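Local coordinates for metallophosphoesterase TT1561-like domain-containing protein (Aquifex aeolicus, PDB 2YVT) that is of unknown function but has the fold of the calcineurin-like metallophosphoesterases, with the family's metal-binding motifs largely altered, at residues A[146-151]-A[158-163]; A[47-52]-A[96-101]. All blocks are in the same frame, centred on the assembly; numbering follows the deposited sequence.

Contact 1 of 2, residues A[146-151]-A[158-163]; sequences HEFEED and RWYVEY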
loop_
_atom_site.group_PDB
_atom_site.type_symbol
_atom_site.label_atom_id
_atom_site.label_comp_id
_atom_site.label_asym_id
_atom_site.label_seq_id
_atom_site.Cartn_x
_atom_site.Cartn_y
_atom_site.Cartn_z
ATOM N N HIS A 146 -5.063 -17.019 7.855
ATOM C CA HIS A 146 -6.001 -17.974 7.250
ATOM C C HIS A 146 -7.181 -17.380 6.457
ATOM O O HIS A 146 -8.026 -18.133 5.970
ATOM C CB HIS A 146 -6.507 -18.973 8.313
ATOM C CG HIS A 146 -5.414 -19.753 8.991
ATOM N ND1 HIS A 146 -5.150 -19.655 10.341
ATOM C CD2 HIS A 146 -4.501 -20.623 8.496
ATOM C CE1 HIS A 146 -4.130 -20.437 10.648
ATOM N NE2 HIS A 146 -3.716 -21.036 9.546
ATOM N N GLU A 147 -7.240 -16.052 6.321
ATOM C CA GLU A 147 -8.338 -15.400 5.594
ATOM C C GLU A 147 -7.988 -15.108 4.138
ATOM O O GLU A 147 -6.875 -14.690 3.839
ATOM C CB GLU A 147 -8.734 -14.092 6.268
ATOM C CG GLU A 147 -9.616 -14.237 7.481
ATOM C CD GLU A 147 -10.220 -12.913 7.873
ATOM O OE1 GLU A 147 -11.390 -12.650 7.494
ATOM O OE2 GLU A 147 -9.503 -12.113 8.513
ATOM N N PHE A 148 -8.951 -15.314 3.242
ATOM C CA PHE A 148 -8.737 -15.118 1.805
ATOM C C PHE A 148 -10.024 -14.550 1.209
ATOM O O PHE A 148 -11.044 -15.252 1.121
ATOM C CB PHE A 148 -8.391 -16.472 1.158
ATOM C CG PHE A 148 -7.651 -16.392 -0.161
ATOM C CD1 PHE A 148 -7.035 -17.536 -0.667
ATOM C CD2 PHE A 148 -7.552 -15.204 -0.889
ATOM C CE1 PHE A 148 -6.341 -17.512 -1.873
ATOM C CE2 PHE A 148 -6.847 -15.165 -2.110
ATOM C CZ PHE A 148 -6.247 -16.320 -2.601
ATOM N N GLU A 149 -9.979 -13.271 0.834
ATOM C CA GLU A 149 -11.124 -12.575 0.250
ATOM C C GLU A 149 -10.637 -11.487 -0.704
ATOM O O GLU A 149 -9.646 -10.806 -0.419
ATOM C CB GLU A 149 -11.963 -11.950 1.376
ATOM C CG GLU A 149 -13.144 -11.082 0.927
ATOM C CD GLU A 149 -14.198 -11.831 0.121
ATOM O OE1 GLU A 149 -14.381 -13.051 0.317
ATOM O OE2 GLU A 149 -14.865 -11.184 -0.711
ATOM N N GLU A 150 -11.339 -11.306 -1.825
ATOM C CA GLU A 150 -10.964 -10.258 -2.767
ATOM C C GLU A 150 -12.121 -9.399 -3.250
ATOM O O GLU A 150 -11.902 -8.465 -4.006
ATOM C CB GLU A 150 -10.223 -10.838 -3.974
ATOM C CG GLU A 150 -8.930 -11.553 -3.631
ATOM C CD GLU A 150 -8.207 -12.061 -4.859
ATOM O OE1 GLU A 150 -8.806 -12.837 -5.648
ATOM O OE2 GLU A 150 -7.038 -11.680 -5.044
ATOM N N ASP A 151 -13.347 -9.719 -2.829
ATOM C CA ASP A 151 -14.514 -8.987 -3.320
ATOM C C ASP A 151 -15.026 -7.901 -2.365
ATOM O O ASP A 151 -15.190 -6.760 -2.769
ATOM C CB ASP A 151 -15.640 -9.960 -3.694
ATOM C CG ASP A 151 -15.287 -10.828 -4.893
ATOM O OD1 ASP A 151 -14.251 -10.584 -5.537
ATOM O OD2 ASP A 151 -16.051 -11.762 -5.199
ATOM N N ARG A 158 -1.411 -16.623 4.669
ATOM C CA ARG A 158 0.031 -16.863 4.604
ATOM C C ARG A 158 0.431 -17.787 3.454
ATOM O O ARG A 158 1.340 -17.469 2.687
ATOM C CB ARG A 158 0.537 -17.444 5.940
ATOM C CG ARG A 158 1.996 -17.845 5.938
ATOM C CD ARG A 158 2.381 -18.520 7.262
ATOM N NE ARG A 158 2.294 -17.602 8.402
ATOM C CZ ARG A 158 3.333 -16.957 8.924
ATOM N NH1 ARG A 158 4.544 -17.113 8.395
ATOM N NH2 ARG A 158 3.159 -16.142 9.963
ATOM N N TRP A 159 -0.253 -18.924 3.326
ATOM C CA TRP A 159 0.119 -19.895 2.295
ATOM C C TRP A 159 0.117 -19.280 0.894
ATOM O O TRP A 159 0.983 -19.575 0.084
ATOM C CB TRP A 159 -0.786 -21.133 2.336
ATOM C CG TRP A 159 -2.175 -20.942 1.816
ATOM C CD1 TRP A 159 -3.283 -20.686 2.553
ATOM C CD2 TRP A 159 -2.607 -21.011 0.446
ATOM N NE1 TRP A 159 -4.385 -20.600 1.742
ATOM C CE2 TRP A 159 -3.999 -20.785 0.441
ATOM C CE3 TRP A 159 -1.950 -21.233 -0.775
ATOM C CZ2 TRP A 159 -4.756 -20.777 -0.737
ATOM C CZ3 TRP A 159 -2.700 -21.229 -1.952
ATOM C CH2 TRP A 159 -4.091 -20.993 -1.921
ATOM N N TYR A 160 -0.876 -18.438 0.619
ATOM C CA TYR A 160 -1.021 -17.843 -0.704
ATOM C C TYR A 160 0.031 -16.763 -0.957
ATOM O O TYR A 160 0.596 -16.675 -2.045
ATOM C CB TYR A 160 -2.432 -17.288 -0.879
ATOM C CG TYR A 160 -2.671 -16.661 -2.229
ATOM C CD1 TYR A 160 -2.931 -17.453 -3.355
ATOM C CD2 TYR A 160 -2.653 -15.272 -2.379
ATOM C CE1 TYR A 160 -3.156 -16.874 -4.601
ATOM C CE2 TYR A 160 -2.876 -14.681 -3.613
ATOM C CZ TYR A 160 -3.125 -15.489 -4.723
ATOM O OH TYR A 160 -3.352 -14.909 -5.950
ATOM N N VAL A 161 0.290 -15.944 0.060
ATOM C CA VAL A 161 1.323 -14.922 -0.034
ATOM C C VAL A 161 2.673 -15.576 -0.357
ATOM O O VAL A 161 3.366 -15.165 -1.293
ATOM C CB VAL A 161 1.388 -14.086 1.257
ATOM C CG1 VAL A 161 2.517 -13.069 1.182
ATOM C CG2 VAL A 161 0.034 -13.399 1.494
ATOM N N GLU A 162 3.010 -16.628 0.388
ATOM C CA GLU A 162 4.265 -17.342 0.174
ATOM C C GLU A 162 4.304 -17.996 -1.210
ATOM O O GLU A 162 5.325 -17.949 -1.902
ATOM C CB GLU A 162 4.487 -18.364 1.290
ATOM C CG GLU A 162 4.618 -17.713 2.667
ATOM C CD GLU A 162 4.902 -18.701 3.789
ATOM O OE1 GLU A 162 4.712 -19.926 3.604
ATOM O OE2 GLU A 162 5.297 -18.237 4.877
ATOM N N TYR A 163 3.176 -18.566 -1.623
ATOM C CA TYR A 163 3.067 -19.225 -2.915
ATOM C C TYR A 163 3.296 -18.254 -4.077
ATOM O O TYR A 163 4.044 -18.544 -5.016
ATOM C CB TYR A 163 1.687 -19.874 -3.050
ATOM C CG TYR A 163 1.519 -20.674 -4.318
ATOM C CD1 TYR A 163 2.172 -21.903 -4.472
ATOM C CD2 TYR A 163 0.732 -20.199 -5.366
ATOM C CE1 TYR A 163 2.038 -22.650 -5.640
ATOM C CE2 TYR A 163 0.583 -20.949 -6.547
ATOM C CZ TYR A 163 1.237 -22.168 -6.665
ATOM O OH TYR A 163 1.108 -22.897 -7.826
#

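Contact 2 of 2, residues A[47-52]-A[96-101]; sequences ALEKEY and PGKNDA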
loop_
_atom_site.group_PDB
_atom_site.type_symbol
_atom_site.label_atom_id
_atom_site.label_comp_id
_atom_site.label_asym_id
_atom_site.label_seq_id
_atom_site.Cartn_x
_atom_site.Cartn_y
_atom_site.Cartn_z
ATOM N N ALA A 47 -19.218 0.043 3.857
ATOM C CA ALA A 47 -20.380 -0.828 3.729
ATOM C C ALA A 47 -19.976 -2.233 3.302
ATOM O O ALA A 47 -20.481 -3.223 3.834
ATOM C CB ALA A 47 -21.383 -0.241 2.760
ATOM N N LEU A 48 -19.049 -2.330 2.352
ATOM C CA LEU A 48 -18.630 -3.653 1.899
ATOM C C LEU A 48 -17.961 -4.426 3.027
ATOM O O LEU A 48 -18.231 -5.613 3.222
ATOM C CB LEU A 48 -17.698 -3.560 0.682
ATOM C CG LEU A 48 -18.357 -3.672 -0.695
ATOM C CD1 LEU A 48 -19.307 -2.510 -0.931
ATOM C CD2 LEU A 48 -17.290 -3.719 -1.782
ATOM N N GLU A 49 -17.076 -3.754 3.765
ATOM C CA GLU A 49 -16.348 -4.416 4.833
ATOM C C GLU A 49 -17.303 -4.879 5.923
ATOM O O GLU A 49 -17.193 -6.006 6.400
ATOM C CB GLU A 49 -15.278 -3.508 5.430
ATOM C CG GLU A 49 -14.514 -4.177 6.546
ATOM C CD GLU A 49 -13.263 -3.430 6.928
ATOM O OE1 GLU A 49 -13.255 -2.177 6.878
ATOM O OE2 GLU A 49 -12.284 -4.111 7.285
ATOM N N LYS A 50 -18.244 -4.016 6.293
ATOM C CA LYS A 50 -19.201 -4.357 7.343
ATOM C C LYS A 50 -20.065 -5.548 6.952
ATOM O O LYS A 50 -20.301 -6.426 7.777
ATOM C CB LYS A 50 -20.084 -3.163 7.706
ATOM C CG LYS A 50 -19.383 -2.093 8.534
ATOM C CD LYS A 50 -20.356 -0.988 8.920
ATOM C CE LYS A 50 -19.639 0.182 9.577
ATOM N NZ LYS A 50 -19.241 -0.121 10.980
ATOM N N GLU A 51 -20.514 -5.597 5.696
ATOM C CA GLU A 51 -21.330 -6.734 5.257
ATOM C C GLU A 51 -20.540 -8.037 5.334
ATOM O O GLU A 51 -21.043 -9.052 5.818
ATOM C CB GLU A 51 -21.917 -6.525 3.856
ATOM C CG GLU A 51 -22.488 -7.804 3.220
ATOM C CD GLU A 51 -23.608 -8.468 4.030
ATOM O OE1 GLU A 51 -24.295 -7.784 4.830
ATOM O OE2 GLU A 51 -23.804 -9.692 3.848
ATOM N N TYR A 52 -19.295 -7.997 4.861
ATOM C CA TYR A 52 -18.415 -9.153 4.929
ATOM C C TYR A 52 -18.221 -9.642 6.367
ATOM O O TYR A 52 -18.387 -10.833 6.649
ATOM C CB TYR A 52 -17.070 -8.815 4.286
ATOM C CG TYR A 52 -16.029 -9.899 4.428
ATOM C CD1 TYR A 52 -16.026 -11.008 3.580
ATOM C CD2 TYR A 52 -15.050 -9.820 5.416
ATOM C CE1 TYR A 52 -15.066 -12.000 3.710
ATOM C CE2 TYR A 52 -14.089 -10.810 5.555
ATOM C CZ TYR A 52 -14.109 -11.900 4.701
ATOM O OH TYR A 52 -13.148 -12.881 4.839
ATOM N N PRO A 96 -2.783 -1.564 -3.247
ATOM C CA PRO A 96 -4.113 -1.450 -2.652
ATOM C C PRO A 96 -4.178 -1.901 -1.199
ATOM O O PRO A 96 -3.401 -2.775 -0.769
ATOM C CB PRO A 96 -4.968 -2.374 -3.539
ATOM C CG PRO A 96 -4.007 -3.415 -4.012
ATOM C CD PRO A 96 -2.716 -2.665 -4.231
ATOM N N GLY A 97 -5.104 -1.303 -0.452
ATOM C CA GLY A 97 -5.349 -1.707 0.922
ATOM C C GLY A 97 -6.497 -2.697 1.075
ATOM O O GLY A 97 -7.099 -3.158 0.087
ATOM N N LYS A 98 -6.785 -3.046 2.326
ATOM C CA LYS A 98 -7.886 -3.947 2.656
ATOM C C LYS A 98 -9.224 -3.490 2.064
ATOM O O LYS A 98 -10.052 -4.316 1.694
ATOM C CB LYS A 98 -7.976 -4.065 4.175
ATOM C CG LYS A 98 -9.117 -4.867 4.732
ATOM C CD LYS A 98 -9.090 -4.837 6.271
ATOM C CE LYS A 98 -8.921 -3.412 6.850
ATOM N NZ LYS A 98 -7.517 -2.970 7.184
ATOM N N ASN A 99 -9.437 -2.182 1.967
ATOM C CA ASN A 99 -10.741 -1.678 1.523
ATOM C C ASN A 99 -10.810 -1.349 0.036
ATOM O O ASN A 99 -11.805 -0.797 -0.448
ATOM C CB ASN A 99 -11.149 -0.472 2.359
ATOM C CG ASN A 99 -11.328 -0.829 3.811
ATOM O OD1 ASN A 99 -10.561 -0.385 4.668
ATOM N ND2 ASN A 99 -12.307 -1.675 4.092
ATOM N N ASP A 100 -9.756 -1.706 -0.691
ATOM C CA ASP A 100 -9.677 -1.380 -2.109
ATOM C C ASP A 100 -10.134 -2.577 -2.925
ATOM O O ASP A 100 -9.361 -3.244 -3.621
ATOM C CB ASP A 100 -8.275 -0.882 -2.438
ATOM C CG ASP A 100 -7.968 0.414 -1.718
ATOM O OD1 ASP A 100 -8.916 1.209 -1.552
ATOM O OD2 ASP A 100 -6.813 0.629 -1.294
ATOM N N ALA A 101 -11.428 -2.829 -2.786
ATOM C CA ALA A 101 -12.077 -4.026 -3.270
ATOM C C ALA A 101 -13.442 -3.646 -3.851
ATOM O O ALA A 101 -14.004 -2.617 -3.479
ATOM C CB ALA A 101 -12.256 -5.001 -2.111
HETATM O O HOH W 1 -10.995 -1.036 7.769
#

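Contact 1 of 2, residues A[146-151]-A[158-163]
Phe148 is the one residue of 146-151 that touches the segment 158-163, and it does so with the far end of its ring, set into the corner between Trp159 and Tyr160. The Phe148 atom CZ sits over the centre of the Tyr160 ring, 3.4 Å above its plane. Its closest partners there include Tyr160 CD1, 3.6 Å from Phe148 CZ. The two planes are inclined at 44°, between parallel and perpendicular. Trp159 comes at the edge of the Phe148 ring, near its plane, with the benzo side of the indole: Trp159 CZ2 lies 3.8 Å from Phe148 CE1. These two planes are steeper to each other, at 72°.

With its CG trans to the backbone N, the Tyr160 ring is carried out toward the loop. Trp159 takes the less common chi1 of 74°, with CG between N and C. This brings the indole beside Tyr160, whose CB lies 3.8 Å above the centre of the indole plane.

The segments join the loop after strand 134-144 to the start of helix 158-164, with the short strand 155-157 between them. Phe148 also rests on Pro157 of that strand. Tyr160 also packs on Phe139, and its hydroxyl is hydrogen-bonded to Glu125. The cluster lies at the surface, and Phe148 and Trp159 remain exposed. Its cohesion across the segments is apolar and aromatic, so it depends on ring shape and contact rather than on directed polar bonds.

Contact 2 of 2, residues A[47-52]-A[96-101]
Glu49 of helix 46-57 runs out extended, CG anti to the backbone N (chi1 180°), and meets the loop 96-101 through both carboxylate oxygens. Asn99 ND2 donates to Glu49 OE1 over 3.0 Å, with a fairly straight N-H...O angle of 161°. The acceptor lies close to the amide plane of Asn99, but the donor stands well above the carboxylate plane. The two flat groups are turned 70° apart. A water also bridges them, donating to Glu49 OE1 at 2.7 Å and to Asn99 OD1 at 3.2 Å. OE1 thus accepts two hydrogen bonds. The other oxygen, Glu49 OE2, lies 3.4 Å from Lys98 CD. The bent end of Lys98 carries NZ to the hydroxyl of Tyr181, and Lys98 NZ stays 4.9 Å from Glu49 OE2. Leu48 CD2 packs near Ala101 O at 3.9 Å.

The loop follows strand 91-95. Its Gly97-Lys98-Asn99-Asp100 run stands where relatives carry GNH(D/E). Gly97 and Asp100 match, while Lys98 and Asn99 occupy the usual Asn and His positions, so the usual metal ligands are probably not all kept. A type I turn from Gly97 to Asp100 shapes it.

Asp100 OD2 accepts from Gly97 N at 2.7 Å, tying the turn from within. The same carboxylate reaches the backbone N of Ile42 and Leu43. Asn45 ND2 bonds to Asn99 O. Leu48 also packs on Ile74 of helix 65-86.

How the contacts relate
Contact 1 is a surface contact and contact 2 a buried one. They share no helix or strand, yet the loop 146-151 of contact 1 also touches contact 2. The probable hydrogen bond between Tyr52 OH and Glu147 OE1, at 3.2 Å, joins helix 46-57 to this loop. Tyr52 CE1 packs on Glu149 CG, and the Asp151 carbonyl lies against Ala101 CB and Leu48 CD2. Their chemistry differs with their place. The outer contact is made of aromatic rings between segments close in sequence. The inner one is mainly polar, with a hydrogen bond and a water between segments 44 residues apart.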